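Local coordinates for protein succinyl-CoA ligase (ADP-forming) subunit alpha (Methanosaeta concilii, PDB 6HXI) that belongs to the CoA-ligase family, includes a region related to the citrate synthase C-terminal domain, and holds bound coenzyme A, at residues N23-M28 / G52-F57; L29-V34 / E159-S164; E184-I189 / D194-G199; S341-L344 / D348-K351; S363-E366 / K372-S375. All coordinates share one frame; numbering follows the deposited sequence.

Interaction 1: N23-M28 / G52-F57; sequences NAIQRM and GIHKAF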
# COMPACT_ATOMS: atom_id res chain seq x y z
N ASN B 23 -3.44 -29.97 -23.18
CA ASN B 23 -3.25 -30.23 -24.63
C ASN B 23 -4.17 -31.34 -25.14
O ASN B 23 -4.77 -31.20 -26.21
CB ASN B 23 -1.78 -30.53 -24.95
CG ASN B 23 -1.36 -30.15 -26.34
OD1 ASN B 23 -2.11 -29.53 -27.11
ND2 ASN B 23 -0.13 -30.49 -26.69
N ALA B 24 -4.29 -32.44 -24.37
CA ALA B 24 -5.15 -33.58 -24.67
C ALA B 24 -6.62 -33.11 -24.68
O ALA B 24 -7.37 -33.44 -25.60
CB ALA B 24 -4.95 -34.66 -23.62
N ILE B 25 -7.01 -32.28 -23.68
CA ILE B 25 -8.35 -31.70 -23.60
C ILE B 25 -8.61 -30.91 -24.89
O ILE B 25 -9.64 -31.15 -25.55
CB ILE B 25 -8.55 -30.83 -22.33
CG1 ILE B 25 -8.61 -31.71 -21.07
CG2 ILE B 25 -9.80 -29.96 -22.44
CD1 ILE B 25 -8.13 -30.98 -19.75
N GLN B 26 -7.67 -30.00 -25.26
CA GLN B 26 -7.79 -29.20 -26.48
C GLN B 26 -7.90 -30.07 -27.76
O GLN B 26 -8.69 -29.73 -28.64
CB GLN B 26 -6.67 -28.14 -26.61
CG GLN B 26 -6.94 -27.12 -27.73
CD GLN B 26 -8.25 -26.38 -27.52
OE1 GLN B 26 -8.35 -25.48 -26.68
NE2 GLN B 26 -9.29 -26.76 -28.24
N ARG B 27 -7.14 -31.17 -27.84
CA ARG B 27 -7.15 -32.09 -28.98
C ARG B 27 -8.52 -32.71 -29.16
O ARG B 27 -9.04 -32.74 -30.28
CB ARG B 27 -6.07 -33.18 -28.83
CG ARG B 27 -4.67 -32.63 -29.03
CD ARG B 27 -3.69 -33.69 -29.40
NE ARG B 27 -2.46 -33.08 -29.89
CZ ARG B 27 -1.34 -32.99 -29.18
NH1 ARG B 27 -0.27 -32.42 -29.70
NH2 ARG B 27 -1.30 -33.44 -27.94
N MET B 28 -9.14 -33.16 -28.04
CA MET B 28 -10.48 -33.75 -28.07
C MET B 28 -11.51 -32.74 -28.60
O MET B 28 -12.24 -33.04 -29.54
CB MET B 28 -10.88 -34.31 -26.70
CG MET B 28 -10.15 -35.59 -26.36
SD MET B 28 -10.52 -36.24 -24.72
CE MET B 28 -12.18 -36.84 -24.97
N GLY B 52 -12.86 -26.40 -9.98
CA GLY B 52 -13.00 -25.10 -10.60
C GLY B 52 -13.44 -25.14 -12.04
O GLY B 52 -14.30 -25.94 -12.42
N ILE B 53 -12.83 -24.28 -12.84
CA ILE B 53 -13.11 -24.17 -14.26
C ILE B 53 -11.86 -24.29 -15.09
O ILE B 53 -10.75 -24.00 -14.61
CB ILE B 53 -13.89 -22.88 -14.63
CG1 ILE B 53 -13.12 -21.59 -14.23
CG2 ILE B 53 -15.31 -22.90 -14.12
CD1 ILE B 53 -13.67 -20.27 -14.93
N HIS B 54 -12.05 -24.72 -16.34
CA HIS B 54 -10.99 -24.79 -17.32
C HIS B 54 -11.51 -24.16 -18.60
O HIS B 54 -12.59 -24.48 -19.06
CB HIS B 54 -10.55 -26.23 -17.53
CG HIS B 54 -9.60 -26.40 -18.69
ND1 HIS B 54 -8.29 -25.94 -18.64
CD2 HIS B 54 -9.81 -26.96 -19.91
CE1 HIS B 54 -7.75 -26.24 -19.81
NE2 HIS B 54 -8.62 -26.85 -20.61
N LYS B 55 -10.74 -23.26 -19.18
CA LYS B 55 -11.10 -22.60 -20.43
C LYS B 55 -10.32 -23.21 -21.59
O LYS B 55 -9.12 -23.38 -21.52
CB LYS B 55 -10.87 -21.09 -20.30
CG LYS B 55 -11.23 -20.28 -21.55
CD LYS B 55 -11.31 -18.76 -21.26
CE LYS B 55 -10.05 -18.16 -20.72
NZ LYS B 55 -8.87 -18.49 -21.56
N ALA B 56 -11.01 -23.53 -22.67
CA ALA B 56 -10.44 -24.10 -23.89
C ALA B 56 -11.17 -23.51 -25.10
O ALA B 56 -12.16 -22.78 -24.94
CB ALA B 56 -10.61 -25.61 -23.87
N PHE B 57 -10.71 -23.84 -26.30
CA PHE B 57 -11.32 -23.40 -27.54
C PHE B 57 -12.32 -24.40 -28.09
O PHE B 57 -12.11 -25.62 -28.01
CB PHE B 57 -10.26 -23.22 -28.63
CG PHE B 57 -9.48 -21.94 -28.60
CD1 PHE B 57 -10.09 -20.72 -28.88
CD2 PHE B 57 -8.12 -21.94 -28.30
CE1 PHE B 57 -9.36 -19.54 -28.90
CE2 PHE B 57 -7.39 -20.76 -28.32
CZ PHE B 57 -8.02 -19.56 -28.61
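Gln26 and Phe57 are joined by a pair of hydrogen bonds in which a side-chain amide grips both polar backbone atoms of one residue. Phe57 N gives its hydrogen to Gln26 OE1 over 2.9 Å, nearly straight at 173° and directed at a lone pair in the carbonyl plane; Gln26 NE2 returns a bond of 3.1 Å to Phe57 O, which lies in the amide plane of the glutamine although NE2 is somewhat tilted from the plane of that carbonyl. The bend of Gln26 at chi2 (59°) turns the amide to the strand. With its oxygen accepting and its nitrogen donating to the same residue, the amide is fixed in rotation; NE2 adds a weak bond to Asp30 OD1.

Van der Waals contacts accompany the pair. Gln26 OE1 stands 3.6 Å from Ala56 CB and 3.5 Å from Phe57 CB, meeting the Phe57 ring near its plane, at the edge. Farther back along the strand the contact is apolar: Ile25 CD1 lies over one face of the His54 imidazole, and Ile25 CG2 comes within 3.8 Å of His54 NE2. The other ring nitrogen, ND1, is hydrogen-bonded to Tyr20 OH. Arg350 of the second subunit packs on Gln26 and Phe57.

Segment axes approach to 8.3 Å at 45°. Backbone bonds of Gly52, His54 and Ala56 go to strand 61-68, consistent with Phe57 N and O lying on the other edge. Strand 52-58 is an antiparallel edge strand within the chain, and helix 22-34 lying against it is consistent with the Rossmann-like CoA-binding domain of this family.

Interaction 2: L29-V34 / E159-S164; sequences LDFDYV and ENIIAS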
# COMPACT_ATOMS: atom_id res chain seq x y z
N LEU B 29 -11.50 -31.51 -28.05
CA LEU B 29 -12.41 -30.45 -28.45
C LEU B 29 -12.23 -30.05 -29.91
O LEU B 29 -13.22 -29.83 -30.61
CB LEU B 29 -12.25 -29.22 -27.55
CG LEU B 29 -12.66 -29.42 -26.10
CD1 LEU B 29 -12.19 -28.25 -25.24
CD2 LEU B 29 -14.16 -29.61 -25.99
N ASP B 30 -10.97 -30.02 -30.38
CA ASP B 30 -10.64 -29.66 -31.75
C ASP B 30 -11.24 -30.68 -32.73
O ASP B 30 -11.74 -30.30 -33.79
CB ASP B 30 -9.11 -29.54 -31.92
CG ASP B 30 -8.52 -28.21 -31.51
OD1 ASP B 30 -9.29 -27.29 -31.15
OD2 ASP B 30 -7.28 -28.06 -31.61
N PHE B 31 -11.20 -31.96 -32.37
CA PHE B 31 -11.76 -33.06 -33.17
C PHE B 31 -13.28 -32.94 -33.24
O PHE B 31 -13.85 -33.02 -34.31
CB PHE B 31 -11.34 -34.42 -32.60
CG PHE B 31 -11.73 -35.59 -33.46
CD1 PHE B 31 -11.19 -35.75 -34.74
CD2 PHE B 31 -12.63 -36.55 -33.01
CE1 PHE B 31 -11.54 -36.85 -35.54
CE2 PHE B 31 -12.99 -37.64 -33.82
CZ PHE B 31 -12.43 -37.79 -35.07
N ASP B 32 -13.93 -32.67 -32.09
CA ASP B 32 -15.36 -32.48 -32.01
C ASP B 32 -15.78 -31.33 -32.93
O ASP B 32 -16.72 -31.48 -33.69
CB ASP B 32 -15.78 -32.17 -30.56
CG ASP B 32 -15.37 -33.20 -29.52
OD1 ASP B 32 -15.24 -34.40 -29.89
OD2 ASP B 32 -15.20 -32.82 -28.35
N TYR B 33 -15.02 -30.22 -32.91
CA TYR B 33 -15.27 -29.08 -33.78
C TYR B 33 -15.19 -29.44 -35.30
O TYR B 33 -16.15 -29.16 -36.03
CB TYR B 33 -14.33 -27.91 -33.42
CG TYR B 33 -14.64 -26.68 -34.22
CD1 TYR B 33 -15.70 -25.85 -33.88
CD2 TYR B 33 -13.88 -26.34 -35.34
CE1 TYR B 33 -16.02 -24.72 -34.64
CE2 TYR B 33 -14.17 -25.21 -36.10
CZ TYR B 33 -15.25 -24.41 -35.75
OH TYR B 33 -15.54 -23.30 -36.50
N VAL B 34 -14.07 -30.06 -35.77
CA VAL B 34 -13.86 -30.43 -37.17
C VAL B 34 -14.85 -31.53 -37.64
O VAL B 34 -15.09 -31.63 -38.84
CB VAL B 34 -12.40 -30.78 -37.55
CG1 VAL B 34 -11.48 -29.57 -37.41
CG2 VAL B 34 -11.86 -31.98 -36.78
N GLU B 159 -3.99 -31.23 -38.27
CA GLU B 159 -3.44 -31.38 -39.63
C GLU B 159 -3.42 -32.86 -40.02
O GLU B 159 -3.87 -33.22 -41.11
CB GLU B 159 -2.02 -30.75 -39.72
CG GLU B 159 -2.06 -29.25 -39.99
CD GLU B 159 -0.87 -28.42 -39.54
OE1 GLU B 159 -0.66 -27.34 -40.13
OE2 GLU B 159 -0.17 -28.83 -38.58
N ASN B 160 -2.94 -33.71 -39.11
CA ASN B 160 -2.91 -35.16 -39.29
C ASN B 160 -4.33 -35.72 -39.39
O ASN B 160 -4.57 -36.57 -40.25
CB ASN B 160 -2.12 -35.84 -38.17
CG ASN B 160 -2.04 -37.33 -38.32
OD1 ASN B 160 -1.43 -37.87 -39.25
ND2 ASN B 160 -2.74 -38.03 -37.47
N ILE B 161 -5.29 -35.23 -38.56
CA ILE B 161 -6.69 -35.66 -38.63
C ILE B 161 -7.28 -35.37 -40.01
O ILE B 161 -7.92 -36.24 -40.59
CB ILE B 161 -7.54 -35.08 -37.45
CG1 ILE B 161 -7.33 -35.91 -36.20
CG2 ILE B 161 -9.05 -34.95 -37.78
CD1 ILE B 161 -7.02 -35.08 -35.10
N ILE B 162 -6.99 -34.16 -40.54
CA ILE B 162 -7.44 -33.72 -41.87
C ILE B 162 -6.76 -34.55 -42.96
O ILE B 162 -7.47 -35.12 -43.80
CB ILE B 162 -7.26 -32.18 -42.05
CG1 ILE B 162 -8.23 -31.41 -41.14
CG2 ILE B 162 -7.45 -31.80 -43.51
CD1 ILE B 162 -7.82 -29.96 -40.80
N ALA B 163 -5.42 -34.67 -42.92
CA ALA B 163 -4.64 -35.44 -43.91
C ALA B 163 -5.04 -36.91 -43.98
O ALA B 163 -4.96 -37.52 -45.05
CB ALA B 163 -3.14 -35.33 -43.62
N SER B 164 -5.45 -37.50 -42.84
CA SER B 164 -5.88 -38.89 -42.79
C SER B 164 -7.40 -39.04 -42.92
O SER B 164 -7.91 -40.16 -42.81
CB SER B 164 -5.34 -39.58 -41.54
OG SER B 164 -3.96 -39.85 -41.70
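Ile161 is the centre of this helix-to-helix contact, met by Phe31 and Val34 of helix 22-34. Phe31 has its CG anti to the backbone N (chi1 -173°), a conformation that carries the ring away from the helix surface toward helix 158-163. The ring offers an edge: Ile161 CG2 lies in the ring plane, 3.8 Å from Phe31 CD1 and 3.9 Å from Phe31 CE1. On the isoleucine the same methyl does the nearest touching, since a chi1 of -81° sets CG2 opposite the backbone N; CG1 follows at 4.1 Å from Phe31 CD1. Val34, about one turn on from Phe31, is less close: its CG2 is 4.2 Å from Ile161 CG2.

Arg150 packs on both Phe31 and Ile161, and Val34 rests also on Ile158. Asp30, on the same helix, turns to a different partner, forming a salt bridge with Arg350 of the second subunit.

No hydrogen bond crosses between the two helices, and the two segments bury just 138 Å² between them. The chemistry is therefore that of dispersion and exclusion of water: buried methyls against an aromatic edge, shape-dependent but without directional polar bonds.

Interaction 3: E184-I189 / D194-G199; sequences EAFNII and DGIYEG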
# COMPACT_ATOMS: atom_id res chain seq x y z
N GLU B 184 0.01 -44.36 -37.53
CA GLU B 184 0.59 -44.70 -38.83
C GLU B 184 -0.45 -45.53 -39.62
O GLU B 184 -0.65 -45.28 -40.81
CB GLU B 184 1.91 -45.48 -38.67
CG GLU B 184 2.76 -45.53 -39.94
CD GLU B 184 3.27 -44.19 -40.43
OE1 GLU B 184 3.20 -43.93 -41.65
OE2 GLU B 184 3.71 -43.37 -39.58
N ALA B 185 -1.14 -46.47 -38.94
CA ALA B 185 -2.18 -47.31 -39.57
C ALA B 185 -3.34 -46.47 -40.08
O ALA B 185 -3.82 -46.74 -41.16
CB ALA B 185 -2.69 -48.36 -38.59
N PHE B 186 -3.76 -45.43 -39.34
CA PHE B 186 -4.81 -44.50 -39.79
C PHE B 186 -4.44 -43.86 -41.14
O PHE B 186 -5.28 -43.82 -42.06
CB PHE B 186 -5.09 -43.43 -38.71
CG PHE B 186 -5.86 -43.92 -37.50
CD1 PHE B 186 -6.53 -45.14 -37.51
CD2 PHE B 186 -5.92 -43.15 -36.34
CE1 PHE B 186 -7.23 -45.60 -36.39
CE2 PHE B 186 -6.63 -43.60 -35.22
CZ PHE B 186 -7.30 -44.81 -35.26
N ASN B 187 -3.16 -43.47 -41.29
CA ASN B 187 -2.59 -42.91 -42.52
C ASN B 187 -2.57 -43.96 -43.64
O ASN B 187 -3.00 -43.65 -44.75
CB ASN B 187 -1.20 -42.34 -42.26
CG ASN B 187 -0.47 -41.87 -43.50
OD1 ASN B 187 0.49 -42.51 -43.95
ND2 ASN B 187 -0.89 -40.75 -44.06
N ILE B 188 -2.05 -45.18 -43.34
CA ILE B 188 -1.96 -46.29 -44.29
C ILE B 188 -3.35 -46.58 -44.87
O ILE B 188 -3.53 -46.51 -46.09
CB ILE B 188 -1.32 -47.56 -43.62
CG1 ILE B 188 0.15 -47.34 -43.13
CG2 ILE B 188 -1.44 -48.80 -44.50
CD1 ILE B 188 1.24 -47.19 -44.17
N ILE B 189 -4.33 -46.86 -43.99
CA ILE B 189 -5.72 -47.24 -44.30
C ILE B 189 -6.48 -46.15 -45.10
O ILE B 189 -7.17 -46.49 -46.07
CB ILE B 189 -6.45 -47.67 -42.99
CG1 ILE B 189 -5.91 -49.04 -42.51
CG2 ILE B 189 -7.97 -47.69 -43.15
CD1 ILE B 189 -5.99 -49.31 -41.02
N ASP B 194 -11.53 -46.42 -47.87
CA ASP B 194 -12.32 -45.24 -47.51
C ASP B 194 -12.01 -44.78 -46.08
O ASP B 194 -12.67 -43.89 -45.54
CB ASP B 194 -13.83 -45.42 -47.76
CG ASP B 194 -14.51 -46.62 -47.13
OD1 ASP B 194 -13.83 -47.37 -46.38
OD2 ASP B 194 -15.72 -46.82 -47.39
N GLY B 195 -10.99 -45.40 -45.49
CA GLY B 195 -10.52 -45.07 -44.15
C GLY B 195 -11.18 -45.86 -43.05
O GLY B 195 -12.07 -46.67 -43.29
N ILE B 196 -10.73 -45.62 -41.82
CA ILE B 196 -11.30 -46.29 -40.65
C ILE B 196 -12.69 -45.76 -40.31
O ILE B 196 -13.00 -44.58 -40.49
CB ILE B 196 -10.38 -46.28 -39.38
CG1 ILE B 196 -10.10 -44.87 -38.85
CG2 ILE B 196 -9.08 -47.05 -39.60
CD1 ILE B 196 -10.60 -44.58 -37.47
N TYR B 197 -13.51 -46.65 -39.77
CA TYR B 197 -14.77 -46.32 -39.15
C TYR B 197 -14.34 -46.07 -37.68
O TYR B 197 -14.59 -45.00 -37.13
CB TYR B 197 -15.75 -47.51 -39.22
CG TYR B 197 -17.04 -47.25 -38.49
CD1 TYR B 197 -17.16 -47.52 -37.12
CD2 TYR B 197 -18.14 -46.71 -39.14
CE1 TYR B 197 -18.33 -47.23 -36.42
CE2 TYR B 197 -19.33 -46.43 -38.46
CZ TYR B 197 -19.42 -46.70 -37.10
OH TYR B 197 -20.58 -46.45 -36.41
N GLU B 198 -13.64 -47.06 -37.08
CA GLU B 198 -13.15 -47.04 -35.71
C GLU B 198 -11.76 -47.68 -35.63
O GLU B 198 -11.45 -48.61 -36.39
CB GLU B 198 -14.15 -47.83 -34.83
CG GLU B 198 -14.00 -47.61 -33.35
CD GLU B 198 -15.11 -48.23 -32.54
OE1 GLU B 198 -15.00 -49.44 -32.22
OE2 GLU B 198 -16.10 -47.53 -32.23
N GLY B 199 -10.95 -47.21 -34.70
CA GLY B 199 -9.61 -47.73 -34.45
C GLY B 199 -9.30 -47.78 -32.97
O GLY B 199 -9.62 -46.83 -32.26
O HOH W 1 -8.18 -44.33 -41.88
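The tightest packing lies where Phe186 and Ile189 of the helix close on Ile196. Phe186 CE1 reaches Ile196 CD1 at 3.7 Å, while CD1 of the same ring lies 3.8 Å from both Ile196 CG1 and Ile196 CG2, so that all three outer carbons of the isoleucine touch the ring. The CA of Gly199 lies in the ring plane at its edge, 3.7 Å from Phe186 CE1; with no side chain at this position, the ring comes right down to the strand backbone. Ile189 points toward 194-199 and sets its CG2, placed anti to the backbone N by a chi1 of -71°, against Ile196 CG2 at 3.8 Å. That methyl also lies on the Gly195-Ile196 peptide.

Beside this core the contact is looser: no direct hydrogen bond joins the segments, and a water bridges them, accepting from Ile196 N at 2.9 Å and donating to Phe186 O, also at 2.9 Å. It thus serves two backbone groups in a buried setting.

Helix 179-192 and strand 196-201 are successive elements of a beta-alpha-beta crossover that starts from strand 172-176, whose Phe174 packs on Ile189 and Ile196. Strand 196-201 runs between strands 172-176 and 143-145 in the same sheet.

Interaction 4: S341-L344 / D348-K351; sequences SKAL and DIRK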
# COMPACT_ATOMS: atom_id res chain seq x y z
N SER B 341 0.95 -19.83 -30.27
CA SER B 341 2.26 -20.32 -29.80
C SER B 341 3.02 -21.10 -30.88
O SER B 341 4.24 -21.00 -30.93
CB SER B 341 2.10 -21.15 -28.53
OG SER B 341 1.29 -22.29 -28.75
N LYS B 342 2.31 -21.82 -31.76
CA LYS B 342 2.95 -22.56 -32.85
C LYS B 342 3.49 -21.57 -33.90
O LYS B 342 4.67 -21.65 -34.28
CB LYS B 342 1.97 -23.56 -33.49
CG LYS B 342 2.56 -24.40 -34.61
CD LYS B 342 1.48 -25.20 -35.32
CE LYS B 342 1.96 -25.78 -36.63
NZ LYS B 342 0.81 -26.07 -37.52
N ALA B 343 2.65 -20.61 -34.31
CA ALA B 343 2.98 -19.54 -35.26
C ALA B 343 4.19 -18.73 -34.77
O ALA B 343 5.10 -18.43 -35.55
CB ALA B 343 1.77 -18.61 -35.43
N LEU B 344 4.24 -18.42 -33.46
CA LEU B 344 5.36 -17.69 -32.90
C LEU B 344 6.64 -18.55 -32.83
O LEU B 344 7.70 -18.06 -33.24
CB LEU B 344 5.00 -17.08 -31.54
CG LEU B 344 5.95 -15.96 -31.02
CD1 LEU B 344 6.00 -14.75 -31.96
CD2 LEU B 344 5.53 -15.50 -29.64
N ASP B 348 6.64 -17.98 -37.91
CA ASP B 348 5.63 -17.65 -38.92
C ASP B 348 5.22 -16.20 -38.71
O ASP B 348 5.05 -15.46 -39.67
CB ASP B 348 4.41 -18.59 -38.77
CG ASP B 348 3.44 -18.59 -39.95
OD1 ASP B 348 3.78 -19.21 -41.00
OD2 ASP B 348 2.31 -18.07 -39.80
N ILE B 349 5.14 -15.77 -37.43
CA ILE B 349 4.78 -14.41 -37.06
C ILE B 349 5.87 -13.76 -36.22
O ILE B 349 6.74 -14.46 -35.66
CB ILE B 349 3.37 -14.34 -36.33
CG1 ILE B 349 3.39 -15.08 -34.95
CG2 ILE B 349 2.26 -14.86 -37.23
CD1 ILE B 349 2.44 -14.57 -33.87
N ARG B 350 5.81 -12.44 -36.08
CA ARG B 350 6.69 -11.66 -35.21
C ARG B 350 5.79 -10.88 -34.29
O ARG B 350 4.76 -10.39 -34.74
CB ARG B 350 7.69 -10.76 -35.97
CG ARG B 350 7.08 -9.60 -36.74
CD ARG B 350 8.16 -8.76 -37.41
NE ARG B 350 7.54 -7.62 -38.08
CZ ARG B 350 8.18 -6.73 -38.84
NH1 ARG B 350 7.51 -5.72 -39.37
NH2 ARG B 350 9.48 -6.83 -39.07
N LYS B 351 6.12 -10.82 -33.00
CA LYS B 351 5.26 -10.10 -32.05
C LYS B 351 6.08 -9.07 -31.27
O LYS B 351 7.05 -9.45 -30.61
CB LYS B 351 4.53 -11.07 -31.10
CG LYS B 351 3.46 -10.36 -30.22
CD LYS B 351 2.80 -11.35 -29.29
CE LYS B 351 1.85 -10.74 -28.27
NZ LYS B 351 2.50 -9.74 -27.41
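Ala343 O, close to the end of helix 340-345, receives two backbone N-H groups of the returning chain: Ile349 N at 3.3 Å and 154°, lying 55° above the carbonyl plane and so off the lone pairs, and Asp348 N at 2.9 Å in a bond that is weak because of its angle. Ile349 packs against the helix end. Its chi1 of 65° places CG1 between the backbone N and the carbonyl carbon, where it faces the Ala343-Leu344 peptide. CG1 also lies 3.9 Å from Ala343 CB and 4.0 Å from Leu344 CD1; the Leu344 and Ile349 side chains meet at about a right angle. Leu344 starts away from the strand, but CD1 turns back over it to within 3.8 Å of Ile349 O and 4.1 Å of Lys351 CB.

The strand also belongs to the interface: Ile349 and Arg350 pair in a parallel ladder with a strand of the second subunit, while Arg350 forms a salt bridge with Asp339 of that subunit and Lys351 makes a cation-pi contact with its Tyr340.

Chemically, the polar link rests on one shared carbonyl with imperfect bonds, aliphatic contacts supply the rest, and Arg350 and Lys351 engage the second subunit.

Interaction 5: S363-E366 / K372-S375; sequences SGEE and KKLS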
# COMPACT_ATOMS: atom_id res chain seq x y z
N SER B 363 15.14 -15.50 -18.12
CA SER B 363 14.85 -16.28 -19.34
C SER B 363 15.81 -17.40 -19.64
O SER B 363 15.40 -18.36 -20.28
CB SER B 363 14.87 -15.36 -20.56
OG SER B 363 13.65 -14.65 -20.66
N GLY B 364 17.08 -17.23 -19.30
CA GLY B 364 18.13 -18.18 -19.63
C GLY B 364 18.33 -19.32 -18.67
O GLY B 364 17.47 -19.61 -17.84
N GLU B 365 19.47 -20.00 -18.82
CA GLU B 365 19.92 -21.13 -18.01
C GLU B 365 20.09 -20.64 -16.57
O GLU B 365 19.83 -21.39 -15.63
CB GLU B 365 21.28 -21.63 -18.58
CG GLU B 365 22.09 -22.60 -17.72
CD GLU B 365 23.59 -22.36 -17.68
OE1 GLU B 365 24.10 -21.88 -16.64
OE2 GLU B 365 24.27 -22.69 -18.69
N GLU B 366 20.48 -19.36 -16.40
CA GLU B 366 20.74 -18.79 -15.09
C GLU B 366 20.29 -17.35 -14.98
O GLU B 366 20.45 -16.58 -15.92
CB GLU B 366 22.24 -18.88 -14.83
CG GLU B 366 22.58 -18.95 -13.36
CD GLU B 366 24.05 -18.78 -13.05
OE1 GLU B 366 24.89 -19.46 -13.68
OE2 GLU B 366 24.35 -17.97 -12.14
N LYS B 372 25.11 -9.93 -15.31
CA LYS B 372 26.09 -10.75 -14.57
C LYS B 372 25.33 -11.98 -13.98
O LYS B 372 24.27 -11.82 -13.37
CB LYS B 372 26.71 -9.86 -13.46
CG LYS B 372 27.97 -10.37 -12.84
CD LYS B 372 28.79 -9.23 -12.27
CE LYS B 372 30.07 -9.75 -11.65
NZ LYS B 372 31.03 -10.26 -12.68
N LYS B 373 25.85 -13.20 -14.20
CA LYS B 373 25.22 -14.42 -13.63
C LYS B 373 25.15 -14.33 -12.08
O LYS B 373 26.12 -13.92 -11.44
CB LYS B 373 26.02 -15.67 -14.01
CG LYS B 373 26.03 -16.04 -15.50
CD LYS B 373 27.26 -16.94 -15.75
CE LYS B 373 27.16 -17.66 -17.09
NZ LYS B 373 26.02 -18.64 -17.14
N LEU B 374 24.04 -14.75 -11.50
CA LEU B 374 23.86 -14.73 -10.05
C LEU B 374 24.98 -15.48 -9.31
O LEU B 374 25.47 -14.98 -8.30
CB LEU B 374 22.45 -15.20 -9.63
CG LEU B 374 22.09 -15.29 -8.12
CD1 LEU B 374 22.32 -13.95 -7.36
CD2 LEU B 374 20.68 -15.74 -7.95
N SER B 375 25.42 -16.64 -9.84
CA SER B 375 26.49 -17.44 -9.24
C SER B 375 27.78 -16.66 -9.20
O SER B 375 28.48 -16.77 -8.21
CB SER B 375 26.68 -18.78 -9.97
OG SER B 375 27.05 -18.60 -11.33
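Glu366 OE2 is gripped by two donors of one residue: Ser375 N donates to it at 2.9 Å and 167°, nearly along the C-O bond of the carboxylate, and Ser375 OG donates at 2.9 Å from the syn side, 16° out of the carboxylate plane. Leu374 N is close as well but badly angled, so it forms no hydrogen bond. The glutamate reaches this far because its chain is extended beyond CG, with CG anti to the backbone N (chi1 -153°). OE2 also lies 3.4 Å from Lys373 CB.

Lys373 occupies the N-cap position of helix 374-379, and Ser375 is in the first turn, so the carboxylate sits at the amino end of the helix, where the helix dipole would tend to stabilise its negative charge. The loop bearing Glu366 joins strands 360-361 and 368-369 of a small antiparallel three-stranded sheet, whose last strand, 372-373, runs straight into the helix.

Lys373 bends at chi4 and brings NZ near two acids, both lying to one side of it: Glu366 OE1 at 3.7 Å and Glu365 OE1 at 3.8 Å. Both salt bridges are long, and together they make a network on the exposed side, where Glu365 lies. The aliphatic part of the lysine crosses Glu366 at about a right angle. Lys500 of the fourth subunit packs on Glu366 and Ser375, and Lys493 NZ of that subunit hydrogen-bonds to Glu365 O.

How the interactions relate
From the N terminus, helix 22-34 supplies the first segments of both interaction 1 and interaction 2. Interaction 1 closes a short loop onto edge strand 52-58, whereas interaction 2 reaches 125 residues on to helix 158-163; their segments alternate, so the two cross, and they touch through Leu29 and Ala56. Interaction 3 follows in series, closing a tight helix-to-strand turn in the second large sheet; Ser164 OG of interaction 2 packs on Asn187 CA. Interaction 4 closes another short turn, linked to interaction 2 by the Glu159-Lys342 salt bridge. Last in series, interaction 5 ties the small three-stranded sheet to helix 374-379, its centre about 26 Å from that of interaction 4.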